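Maleylacetate reductase (Agrobacterium tumefaciens, PDB 3HL0) catalyses the NADH-dependent reduction of maleylacetate to 3-oxoadipate, probably in the breakdown of gamma-resorcylate, as an iron-containing alcohol dehydrogenase family member. Local coordinates at residues I15-G20 and T220-A225; P43-D48 and I117-A122; V151-E156 and G224-G229; E156-L161 and G216-A221. All coordinates share one frame; numbering follows the deposited sequence.

Overall arrangement
From the N terminus, the chain opens contact 1 at 15-20, on an outermost strand of the parallel sheet. Its partner, 220-225, comes 200 residues later, on helix 215-234. Contact 2 lies wholly within that loop. It joins the start of helix 46-56 to the end of strand 113-118, where NAD binds. Contact 3 opens at 151-156, beside strand 15-17, and closes just beyond contact 1 at 224-229, so the two loops cross and share Gly224 and Ala225. Contact 4 starts where contact 3's first segment stops. It closes earlier, at 216-221, so it falls inside both contact 1 and contact 3. Contacts 1, 3 and 4 tie the nucleotide-binding part to one helix of the helical part.

Contact 1: I15-G20 and T220-A225; sequences IVFSAG and TALYGA
Tyr223 sends its OH to a hydrogen bond with OE2 of Glu196, on helix 188-210. Its phenol end therefore leads away from Phe17, and its backbone and CB make the contact with that ring. CG of Tyr223 is anti to the backbone N (chi1 161°), which swings the phenol off; CB, set by the helix backbone, stays beside Phe17. The Phe17 side chain points from strand 15-17 at the helix and meets it with the rim of its ring. CZ lies 3.6 Å from Tyr223 N and 3.8 Å from Tyr223 CB. CE1 is 3.6 Å from Tyr223 CA. Leu222 C lies in the plane of the Phe17 ring, 4.0 Å from Phe17 CE1. The ring thus stands edge-on against one turn of helix 215-234 and does not lie flat on it. Leu222 adds its CB, 4.2 Å from Phe17 CZ. No hydrogen bond crosses between the two segments. The meeting is apolar and modest in area, with Phe17 itself only partly buried.

The segments belong to the two halves of the family's fold: 15-20 to the alpha/beta nucleotide-binding part, 220-225 to the helical part. Strand 15-17 is an outermost strand of the parallel sheet and pairs with strand 150-153 through Val16. Tyr153 of that strand also touches Leu222. Behind the helix, Thr220, Ala221 and Tyr223 rest on helix 188-210, so helix 215-234 is held between that helix and the edge of the sheet.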
# COMPACT_ATOMS: atom_id res chain seq x y z
N ILE A 15 15.72 -24.34 -4.10
CA ILE A 15 14.38 -24.00 -3.62
C ILE A 15 14.00 -24.96 -2.51
O ILE A 15 13.96 -26.17 -2.75
CB ILE A 15 13.35 -24.15 -4.78
CG1 ILE A 15 13.84 -23.44 -6.07
CG2 ILE A 15 11.94 -23.70 -4.30
CD1 ILE A 15 14.04 -21.87 -5.92
N VAL A 16 13.78 -24.43 -1.30
CA VAL A 16 13.39 -25.25 -0.14
C VAL A 16 11.90 -25.00 0.10
O VAL A 16 11.51 -23.86 0.25
CB VAL A 16 14.17 -24.81 1.09
CG1 VAL A 16 13.71 -25.62 2.31
CG2 VAL A 16 15.71 -24.99 0.86
N PHE A 17 11.06 -26.03 0.06
CA PHE A 17 9.61 -25.81 0.13
C PHE A 17 9.00 -26.71 1.18
O PHE A 17 9.00 -27.94 1.03
CB PHE A 17 8.96 -26.12 -1.24
CG PHE A 17 7.56 -25.57 -1.39
CD1 PHE A 17 7.30 -24.53 -2.30
CD2 PHE A 17 6.51 -26.14 -0.72
CE1 PHE A 17 6.01 -24.00 -2.44
CE2 PHE A 17 5.22 -25.61 -0.85
CZ PHE A 17 4.98 -24.57 -1.73
N SER A 18 8.48 -26.11 2.25
CA SER A 18 7.74 -26.90 3.25
C SER A 18 7.23 -25.96 4.33
O SER A 18 7.90 -24.97 4.70
CB SER A 18 8.61 -28.01 3.85
OG SER A 18 9.62 -27.48 4.66
N ALA A 19 6.02 -26.28 4.81
CA ALA A 19 5.47 -25.57 5.96
C ALA A 19 6.44 -25.63 7.13
O ALA A 19 6.86 -26.73 7.53
CB ALA A 19 4.10 -26.16 6.35
N GLY A 20 6.80 -24.45 7.66
CA GLY A 20 7.76 -24.32 8.77
C GLY A 20 9.22 -24.21 8.36
O GLY A 20 10.11 -24.10 9.21
N THR A 220 -0.69 -24.66 -1.88
CA THR A 220 -0.94 -24.84 -3.30
C THR A 220 -0.72 -23.49 -4.00
O THR A 220 -0.08 -23.44 -5.06
CB THR A 220 -2.36 -25.37 -3.53
OG1 THR A 220 -2.42 -26.68 -2.91
CG2 THR A 220 -2.65 -25.52 -4.99
N ALA A 221 -1.22 -22.41 -3.41
CA ALA A 221 -1.02 -21.11 -4.09
C ALA A 221 0.46 -20.71 -4.13
O ALA A 221 0.93 -20.12 -5.10
CB ALA A 221 -1.81 -20.02 -3.40
N LEU A 222 1.21 -20.98 -3.06
CA LEU A 222 2.62 -20.62 -3.06
C LEU A 222 3.43 -21.46 -4.09
O LEU A 222 4.33 -20.96 -4.75
CB LEU A 222 3.15 -20.78 -1.64
CG LEU A 222 4.50 -20.14 -1.39
CD1 LEU A 222 4.61 -18.61 -1.73
CD2 LEU A 222 4.87 -20.33 0.07
N TYR A 223 3.11 -22.76 -4.16
CA TYR A 223 3.68 -23.62 -5.18
C TYR A 223 3.38 -23.05 -6.57
O TYR A 223 4.29 -22.98 -7.42
CB TYR A 223 3.05 -24.98 -5.01
CG TYR A 223 3.15 -25.94 -6.19
CD1 TYR A 223 4.37 -26.53 -6.51
CD2 TYR A 223 2.02 -26.24 -6.93
CE1 TYR A 223 4.45 -27.42 -7.60
CE2 TYR A 223 2.07 -27.14 -8.00
CZ TYR A 223 3.30 -27.73 -8.31
OH TYR A 223 3.37 -28.63 -9.34
N GLY A 224 2.14 -22.64 -6.82
CA GLY A 224 1.80 -22.05 -8.12
C GLY A 224 2.64 -20.80 -8.35
O GLY A 224 3.14 -20.57 -9.47
N ALA A 225 2.79 -19.96 -7.32
CA ALA A 225 3.56 -18.72 -7.46
C ALA A 225 5.02 -18.96 -7.84
O ALA A 225 5.63 -18.25 -8.67
CB ALA A 225 3.44 -17.88 -6.16

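Contact 2: P43-D48 and I117-A122; sequences PQQKGD and IPTTYA. With NAD (nicotinamide-adenine-dinucleotide), chain D.
Gln45 and Thr119 meet beside the adenine of NAD, in a Rossmann-like parallel alpha/beta part of the fold. Gln45 holds the N-cap position of helix 46-56. Thr119 follows strand 113-118.

One hydrogen bond joins the segments directly. Gln45 NE2 donates to Thr119 OG1 over 2.9 Å. It is fairly straight, at 160°, and OG1 lies close to the amide plane. The two side chains approach from opposite directions.

Other hydrogen bonds go to the cofactor. The same Gln45 amide uses OE1 to accept from the ribose hydroxyl O2B of NAD, at 2.8 Å, so both ends of the amide are engaged and its rotation is fixed. Gln44 NE2 donates to the neighbouring ribose oxygen O3B, also at 2.8 Å. Its bend at chi2 (77°) turns the amide back to the sugar. The adenine amino group N6A donates to Thr119 O at 3.0 Å. Thr120 OG1 donates to the phosphate oxygen O2N at 2.7 Å. It also accepts from Ala122 N in an ST turn, which steadies the hydroxyl facing the phosphate. Thr42, Gly97, Ser98 and Thr127 are among the further residues bonded to NAD.

Packing completes the site. The Gln45 amide lies nearly parallel over one face of the adenine, with NE2 3.4 Å from C5A. Thr120 CG2 reaches C8A and N7A.

A close polar approach remains: Thr119 OG1, set between its backbone N and carbonyl carbon (chi1 61°), sits 2.8 Å from N7A of NAD.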
# COMPACT_ATOMS: atom_id res chain seq x y z
N PRO A 43 8.34 -1.85 6.60
CA PRO A 43 7.80 -1.59 7.95
C PRO A 43 6.61 -2.50 8.32
O PRO A 43 6.40 -2.81 9.50
CB PRO A 43 7.35 -0.13 7.86
CG PRO A 43 8.26 0.48 6.84
CD PRO A 43 8.52 -0.60 5.82
N GLN A 44 5.84 -2.93 7.32
CA GLN A 44 4.65 -3.74 7.56
C GLN A 44 4.96 -5.18 7.95
O GLN A 44 4.05 -5.93 8.35
CB GLN A 44 3.72 -3.68 6.33
CG GLN A 44 3.06 -2.30 6.11
CD GLN A 44 4.01 -1.25 5.51
OE1 GLN A 44 4.07 -0.13 5.99
NE2 GLN A 44 4.76 -1.64 4.46
N GLN A 45 6.23 -5.57 7.83
CA GLN A 45 6.65 -6.91 8.23
C GLN A 45 7.87 -6.87 9.18
O GLN A 45 8.57 -7.88 9.35
CB GLN A 45 6.92 -7.77 7.00
CG GLN A 45 5.64 -8.21 6.28
CD GLN A 45 5.93 -8.93 4.97
OE1 GLN A 45 6.21 -8.28 3.95
NE2 GLN A 45 5.89 -10.27 4.99
N LYS A 46 8.07 -5.74 9.84
CA LYS A 46 9.24 -5.51 10.70
C LYS A 46 9.29 -6.46 11.90
O LYS A 46 10.37 -6.94 12.30
CB LYS A 46 9.21 -4.06 11.17
CG LYS A 46 10.17 -3.73 12.29
CD LYS A 46 9.90 -2.30 12.76
CE LYS A 46 11.09 -1.72 13.52
NZ LYS A 46 11.04 -1.97 15.00
N GLY A 47 8.12 -6.71 12.49
CA GLY A 47 8.03 -7.62 13.64
C GLY A 47 8.54 -9.00 13.26
O GLY A 47 9.34 -9.60 14.00
N ASP A 48 8.10 -9.50 12.11
CA ASP A 48 8.52 -10.83 11.65
C ASP A 48 10.03 -10.91 11.34
O ASP A 48 10.70 -11.90 11.67
CB ASP A 48 7.67 -11.27 10.46
CG ASP A 48 6.20 -11.48 10.84
OD1 ASP A 48 5.87 -11.56 12.06
OD2 ASP A 48 5.35 -11.57 9.93
N ILE A 117 12.82 -15.24 1.38
CA ILE A 117 11.71 -15.92 2.05
C ILE A 117 10.42 -15.18 1.58
O ILE A 117 9.98 -14.18 2.21
CB ILE A 117 11.86 -15.87 3.59
CG1 ILE A 117 13.21 -16.46 4.01
CG2 ILE A 117 10.69 -16.71 4.24
CD1 ILE A 117 13.45 -16.24 5.52
N PRO A 118 9.83 -15.62 0.44
CA PRO A 118 8.74 -14.84 -0.18
C PRO A 118 7.46 -14.99 0.61
O PRO A 118 7.15 -16.08 1.06
CB PRO A 118 8.58 -15.46 -1.58
CG PRO A 118 9.78 -16.35 -1.80
CD PRO A 118 10.31 -16.73 -0.40
N THR A 119 6.68 -13.91 0.71
CA THR A 119 5.43 -13.98 1.48
C THR A 119 4.25 -13.48 0.64
O THR A 119 3.17 -13.29 1.17
CB THR A 119 5.54 -13.18 2.80
OG1 THR A 119 5.79 -11.79 2.50
CG2 THR A 119 6.71 -13.73 3.70
N THR A 120 4.49 -13.24 -0.65
CA THR A 120 3.38 -12.96 -1.59
C THR A 120 3.54 -13.88 -2.79
O THR A 120 4.33 -14.84 -2.75
CB THR A 120 3.31 -11.49 -2.10
OG1 THR A 120 4.39 -11.24 -3.02
CG2 THR A 120 3.37 -10.49 -0.93
N TYR A 121 2.79 -13.60 -3.86
CA TYR A 121 2.81 -14.43 -5.05
C TYR A 121 3.53 -13.77 -6.22
O TYR A 121 3.44 -14.23 -7.35
CB TYR A 121 1.38 -14.83 -5.43
CG TYR A 121 0.64 -15.51 -4.26
CD1 TYR A 121 1.27 -16.51 -3.49
CD2 TYR A 121 -0.67 -15.13 -3.92
CE1 TYR A 121 0.62 -17.11 -2.42
CE2 TYR A 121 -1.34 -15.72 -2.85
CZ TYR A 121 -0.68 -16.72 -2.10
OH TYR A 121 -1.37 -17.27 -1.06
N ALA A 122 4.25 -12.71 -5.95
CA ALA A 122 4.91 -11.91 -7.03
C ALA A 122 5.92 -12.71 -7.86
O ALA A 122 6.06 -12.47 -9.06
CB ALA A 122 5.62 -10.66 -6.41
PA NAD D . 4.86 -5.69 -1.93
O1A NAD D . 6.14 -6.44 -1.75
O2A NAD D . 4.93 -4.29 -2.39
O5B NAD D . 3.97 -5.90 -0.62
C5B NAD D . 2.83 -5.06 -0.43
C4B NAD D . 2.58 -4.96 1.07
O4B NAD D . 2.16 -6.23 1.55
C3B NAD D . 3.86 -4.56 1.84
O3B NAD D . 3.59 -3.57 2.85
C2B NAD D . 4.27 -5.88 2.45
O2B NAD D . 5.00 -5.73 3.65
C1B NAD D . 2.93 -6.58 2.70
N9A NAD D . 3.04 -8.05 2.77
C8A NAD D . 3.66 -8.89 1.86
N7A NAD D . 3.54 -10.17 2.28
C5A NAD D . 2.85 -10.18 3.47
C6A NAD D . 2.47 -11.21 4.33
N6A NAD D . 2.47 -12.52 3.99
N1A NAD D . 1.78 -10.83 5.48
C2A NAD D . 1.48 -9.51 5.74
N3A NAD D . 1.85 -8.49 4.89
C4A NAD D . 2.54 -8.84 3.76
O3 NAD D . 3.92 -6.41 -3.06
PN NAD D . 4.30 -7.42 -4.27
O1N NAD D . 3.12 -7.37 -5.17
O2N NAD D . 4.69 -8.67 -3.62
O5D NAD D . 5.55 -6.76 -5.02
C5D NAD D . 5.39 -5.67 -5.93
C4D NAD D . 6.80 -5.18 -6.27
O4D NAD D . 7.55 -6.29 -6.76
C3D NAD D . 6.74 -4.18 -7.42
O3D NAD D . 7.81 -3.24 -7.23
C2D NAD D . 6.97 -5.04 -8.63
O2D NAD D . 7.47 -4.33 -9.77
C1D NAD D . 7.97 -6.04 -8.09
N1N NAD D . 8.02 -7.29 -8.84
C2N NAD D . 9.21 -7.62 -9.41
C3N NAD D . 9.30 -8.79 -10.13
C7N NAD D . 10.65 -9.06 -10.67
O7N NAD D . 10.76 -10.25 -11.29
N7N NAD D . 11.66 -8.18 -10.54
C4N NAD D . 8.20 -9.71 -10.26
C5N NAD D . 6.99 -9.35 -9.67
C6N NAD D . 6.91 -8.13 -8.97

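Contact 3: V151-E156 and G224-G229; sequences VIYDAE and GAWLCG
Tyr153 and Trp226 meet where the parallel alpha/beta sheet of the nucleotide-binding part abuts the helical part of this family's fold. Tyr153 is on strand 150-153, Trp226 on helix 215-234. The two side chains cross at about a right angle. Their rings are oblique: the Tyr153 ring and the five-membered ring of Trp226 are tilted by 57°, with centroids 5.2 Å apart.

Tyr153 comes end first. Its OH reaches the base of the tryptophan, 3.4 Å from Trp226 CB and 3.4 Å from Trp226 CA. One flank of the ring also takes part, with CE2 3.5 Å from Trp226 CD1. In Trp226, CG is anti to the backbone N (chi1 167°), which sets the indole about perpendicular to the helix axis; CB and the five-membered ring are the parts nearest the tyrosine. Leu227 CD2 rests over a face of the indole, toward its rim.

The Tyr153 hydroxyl has its polar partner beyond the two segments, in a hydrogen bond with Glu125 OE2. It can thus lie against carbon atoms of the helix and still be satisfied. Ile15 of strand 15-17 touches both aromatic side chains.

After the strand the chain turns at Asp154. Its OD1 accepts from Glu156 N at 3.0 Å, an Asx turn, and also from Gly20 N. OD2 binds Ser22 OG. From two residues back on the same strand, Val151 CG1 lies 3.5 Å above one face of the Tyr153 ring, offset toward the rim.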
# COMPACT_ATOMS: atom_id res chain seq x y z
N VAL A 151 15.91 -19.87 -2.20
CA VAL A 151 14.57 -19.40 -1.86
C VAL A 151 13.97 -20.40 -0.88
O VAL A 151 14.10 -21.61 -1.10
CB VAL A 151 13.68 -19.39 -3.12
CG1 VAL A 151 12.28 -18.91 -2.78
CG2 VAL A 151 14.29 -18.52 -4.20
N ILE A 152 13.42 -19.89 0.23
CA ILE A 152 12.76 -20.74 1.24
C ILE A 152 11.28 -20.41 1.19
O ILE A 152 10.87 -19.31 1.56
CB ILE A 152 13.35 -20.47 2.65
CG1 ILE A 152 14.83 -20.83 2.63
CG2 ILE A 152 12.62 -21.27 3.72
CD1 ILE A 152 15.49 -20.55 4.01
N TYR A 153 10.49 -21.36 0.73
CA TYR A 153 9.04 -21.18 0.66
C TYR A 153 8.38 -21.83 1.86
O TYR A 153 8.36 -23.07 2.01
CB TYR A 153 8.47 -21.84 -0.60
CG TYR A 153 8.67 -21.06 -1.88
CD1 TYR A 153 8.02 -19.84 -2.08
CD2 TYR A 153 9.48 -21.57 -2.90
CE1 TYR A 153 8.17 -19.12 -3.30
CE2 TYR A 153 9.65 -20.89 -4.07
CZ TYR A 153 8.99 -19.68 -4.29
OH TYR A 153 9.18 -19.03 -5.46
N ASP A 154 7.81 -20.98 2.71
CA ASP A 154 7.16 -21.44 3.94
C ASP A 154 5.71 -20.95 3.96
O ASP A 154 5.48 -19.78 4.29
CB ASP A 154 7.93 -20.92 5.15
CG ASP A 154 7.32 -21.39 6.49
OD1 ASP A 154 6.22 -21.96 6.50
OD2 ASP A 154 8.03 -21.25 7.51
N ALA A 155 4.78 -21.81 3.57
CA ALA A 155 3.39 -21.34 3.39
C ALA A 155 2.80 -20.81 4.72
O ALA A 155 1.86 -20.02 4.69
CB ALA A 155 2.54 -22.41 2.81
N GLU A 156 3.37 -21.18 5.87
CA GLU A 156 2.86 -20.62 7.15
C GLU A 156 2.96 -19.09 7.19
O GLU A 156 2.13 -18.42 7.85
CB GLU A 156 3.55 -21.28 8.36
CG GLU A 156 3.18 -22.75 8.47
CD GLU A 156 3.89 -23.51 9.62
OE1 GLU A 156 4.78 -22.95 10.31
OE2 GLU A 156 3.54 -24.68 9.80
N GLY A 224 2.14 -22.64 -6.82
CA GLY A 224 1.80 -22.05 -8.12
C GLY A 224 2.64 -20.80 -8.35
O GLY A 224 3.14 -20.57 -9.47
N ALA A 225 2.79 -19.96 -7.32
CA ALA A 225 3.56 -18.72 -7.46
C ALA A 225 5.02 -18.96 -7.84
O ALA A 225 5.63 -18.25 -8.67
CB ALA A 225 3.44 -17.88 -6.16
N TRP A 226 5.58 -20.01 -7.27
CA TRP A 226 6.94 -20.43 -7.63
C TRP A 226 7.06 -20.81 -9.09
O TRP A 226 7.97 -20.32 -9.78
CB TRP A 226 7.34 -21.60 -6.71
CG TRP A 226 8.58 -22.31 -7.17
CD1 TRP A 226 9.79 -21.76 -7.48
CD2 TRP A 226 8.71 -23.73 -7.33
NE1 TRP A 226 10.69 -22.79 -7.83
CE2 TRP A 226 10.03 -23.99 -7.74
CE3 TRP A 226 7.82 -24.80 -7.16
CZ2 TRP A 226 10.49 -25.30 -7.96
CZ3 TRP A 226 8.27 -26.10 -7.41
CH2 TRP A 226 9.58 -26.32 -7.81
N LEU A 227 6.13 -21.63 -9.59
CA LEU A 227 6.21 -22.01 -11.01
C LEU A 227 5.99 -20.79 -11.90
O LEU A 227 6.65 -20.64 -12.92
CB LEU A 227 5.15 -23.08 -11.31
CG LEU A 227 5.42 -24.40 -10.57
CD1 LEU A 227 4.30 -25.35 -10.91
CD2 LEU A 227 6.75 -24.99 -10.97
N CYS A 228 5.04 -19.92 -11.52
CA CYS A 228 4.78 -18.73 -12.34
C CYS A 228 5.99 -17.79 -12.35
O CYS A 228 6.34 -17.24 -13.39
CB CYS A 228 3.55 -17.99 -11.76
SG CYS A 228 1.98 -18.87 -12.05
N GLY A 229 6.65 -17.61 -11.20
CA GLY A 229 7.84 -16.78 -11.18
C GLY A 229 8.97 -17.38 -11.98
O GLY A 229 9.76 -16.64 -12.58

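Contact 4: E156-L161 and G216-A221; sequences ELTLGL and GARETA. With NAD (nicotinamide-adenine-dinucleotide), chain D.
The guanidinium of Arg218 has the carbonyl oxygen Thr158 O over the centre of one face, 3.0 Å above the plane. That oxygen makes no hydrogen bond with the arginine, since the angles are poor. It accepts instead from Leu161 N, closing a type I beta turn. At the edge, NH2 donates to Leu161 O at 2.9 Å, meeting a lone pair in the carbonyl plane. A weak bond from NH2 to Leu159 O is longer, 3.3 Å. Further bonds grip the group: NE to Pro212 O, and NH1 to Ser166 OG and Tyr121 OH. The buried positive charge is thus surrounded by oxygens, which probably stabilise it.

A bend at chi2 (-66°) sends the arginine from helix 215-234 along the loop after strand 150-153. The helix belongs to the helical part of the fold, and the loop leads into helix 163-180 beside the bound NAD. Leu161 CD1 lies 3.5 Å from C5A of NAD, on the adenine face opposite Gln45. Leu157 O accepts a weak hydrogen bond from N6A. The arginine is therefore second shell to the cofactor, gripping the turn that touches adenine.

Leu159 CD2 packs on Arg218 CG at 3.9 Å. Thr158 OG1 donates to Ala155 O. A water donates to Thr158 OG1 and to Arg218 O, 2.7 Å from each.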
# COMPACT_ATOMS: atom_id res chain seq x y z
N GLU A 156 3.37 -21.18 5.87
CA GLU A 156 2.86 -20.62 7.15
C GLU A 156 2.96 -19.09 7.19
O GLU A 156 2.13 -18.42 7.85
CB GLU A 156 3.55 -21.28 8.36
CG GLU A 156 3.18 -22.75 8.47
CD GLU A 156 3.89 -23.51 9.62
OE1 GLU A 156 4.78 -22.95 10.31
OE2 GLU A 156 3.54 -24.68 9.80
N LEU A 157 3.97 -18.53 6.50
CA LEU A 157 4.23 -17.11 6.49
C LEU A 157 3.24 -16.34 5.59
O LEU A 157 3.19 -15.12 5.62
CB LEU A 157 5.66 -16.84 6.03
CG LEU A 157 6.71 -17.55 6.87
CD1 LEU A 157 8.04 -16.96 6.47
CD2 LEU A 157 6.46 -17.40 8.37
N THR A 158 2.46 -17.08 4.83
CA THR A 158 1.43 -16.49 3.99
C THR A 158 0.03 -16.55 4.57
O THR A 158 -0.89 -15.98 3.99
CB THR A 158 1.39 -17.10 2.58
OG1 THR A 158 0.97 -18.46 2.65
CG2 THR A 158 2.75 -16.96 1.87
N LEU A 159 -0.15 -17.20 5.71
CA LEU A 159 -1.48 -17.30 6.29
C LEU A 159 -1.99 -15.88 6.58
O LEU A 159 -3.21 -15.62 6.45
CB LEU A 159 -1.50 -18.13 7.59
CG LEU A 159 -1.20 -19.65 7.40
CD1 LEU A 159 -0.86 -20.28 8.75
CD2 LEU A 159 -2.32 -20.40 6.76
N GLY A 160 -1.06 -14.99 6.93
CA GLY A 160 -1.40 -13.62 7.29
C GLY A 160 -1.47 -12.64 6.14
O GLY A 160 -1.66 -11.42 6.36
N LEU A 161 -1.33 -13.14 4.92
CA LEU A 161 -1.38 -12.23 3.77
C LEU A 161 -2.86 -11.86 3.58
O LEU A 161 -3.71 -12.72 3.41
CB LEU A 161 -0.79 -12.91 2.53
CG LEU A 161 -0.73 -12.08 1.24
CD1 LEU A 161 0.20 -10.86 1.34
CD2 LEU A 161 -0.35 -13.01 0.01
N GLY A 216 -3.41 -25.87 3.52
CA GLY A 216 -3.35 -26.63 2.25
C GLY A 216 -3.53 -25.74 1.05
O GLY A 216 -2.77 -25.82 0.07
N ALA A 217 -4.54 -24.87 1.11
CA ALA A 217 -4.75 -23.93 -0.00
C ALA A 217 -3.58 -22.95 -0.14
O ALA A 217 -3.18 -22.60 -1.27
CB ALA A 217 -6.08 -23.20 0.17
N ARG A 218 -3.06 -22.45 0.98
CA ARG A 218 -1.88 -21.59 0.97
C ARG A 218 -0.66 -22.30 0.34
O ARG A 218 0.07 -21.69 -0.42
CB ARG A 218 -1.53 -21.02 2.35
CG ARG A 218 -2.56 -19.98 2.86
CD ARG A 218 -2.57 -18.70 2.02
NE ARG A 218 -3.33 -17.68 2.77
CZ ARG A 218 -3.43 -16.41 2.42
NH1 ARG A 218 -2.88 -15.96 1.28
NH2 ARG A 218 -4.08 -15.58 3.24
N GLU A 219 -0.46 -23.57 0.67
CA GLU A 219 0.66 -24.30 0.08
C GLU A 219 0.52 -24.36 -1.43
O GLU A 219 1.51 -24.12 -2.16
CB GLU A 219 0.73 -25.72 0.69
CG GLU A 219 1.22 -25.68 2.14
CD GLU A 219 1.27 -27.08 2.73
OE1 GLU A 219 0.51 -27.95 2.27
OE2 GLU A 219 2.09 -27.31 3.64
N THR A 220 -0.69 -24.66 -1.88
CA THR A 220 -0.94 -24.84 -3.30
C THR A 220 -0.72 -23.49 -4.00
O THR A 220 -0.08 -23.44 -5.06
CB THR A 220 -2.36 -25.37 -3.53
OG1 THR A 220 -2.42 -26.68 -2.91
CG2 THR A 220 -2.65 -25.52 -4.99
N ALA A 221 -1.22 -22.41 -3.41
CA ALA A 221 -1.02 -21.11 -4.09
C ALA A 221 0.46 -20.71 -4.13
O ALA A 221 0.93 -20.12 -5.10
CB ALA A 221 -1.81 -20.02 -3.40
PA NAD D . 4.86 -5.69 -1.93
O1A NAD D . 6.14 -6.44 -1.75
O2A NAD D . 4.93 -4.29 -2.39
O5B NAD D . 3.97 -5.90 -0.62
C5B NAD D . 2.83 -5.06 -0.43
C4B NAD D . 2.58 -4.96 1.07
O4B NAD D . 2.16 -6.23 1.55
C3B NAD D . 3.86 -4.56 1.84
O3B NAD D . 3.59 -3.57 2.85
C2B NAD D . 4.27 -5.88 2.45
O2B NAD D . 5.00 -5.73 3.65
C1B NAD D . 2.93 -6.58 2.70
N9A NAD D . 3.04 -8.05 2.77
C8A NAD D . 3.66 -8.89 1.86
N7A NAD D . 3.54 -10.17 2.28
C5A NAD D . 2.85 -10.18 3.47
C6A NAD D . 2.47 -11.21 4.33
N6A NAD D . 2.47 -12.52 3.99
N1A NAD D . 1.78 -10.83 5.48
C2A NAD D . 1.48 -9.51 5.74
N3A NAD D . 1.85 -8.49 4.89
C4A NAD D . 2.54 -8.84 3.76
O3 NAD D . 3.92 -6.41 -3.06
PN NAD D . 4.30 -7.42 -4.27
O1N NAD D . 3.12 -7.37 -5.17
O2N NAD D . 4.69 -8.67 -3.62
O5D NAD D . 5.55 -6.76 -5.02
C5D NAD D . 5.39 -5.67 -5.93
C4D NAD D . 6.80 -5.18 -6.27
O4D NAD D . 7.55 -6.29 -6.76
C3D NAD D . 6.74 -4.18 -7.42
O3D NAD D . 7.81 -3.24 -7.23
C2D NAD D . 6.97 -5.04 -8.63
O2D NAD D . 7.47 -4.33 -9.77
C1D NAD D . 7.97 -6.04 -8.09
N1N NAD D . 8.02 -7.29 -8.84
C2N NAD D . 9.21 -7.62 -9.41
C3N NAD D . 9.30 -8.79 -10.13
C7N NAD D . 10.65 -9.06 -10.67
O7N NAD D . 10.76 -10.25 -11.29
N7N NAD D . 11.66 -8.18 -10.54
C4N NAD D . 8.20 -9.71 -10.26
C5N NAD D . 6.99 -9.35 -9.67
C6N NAD D . 6.91 -8.13 -8.97
O HOH W 1 0.29 -19.04 0.12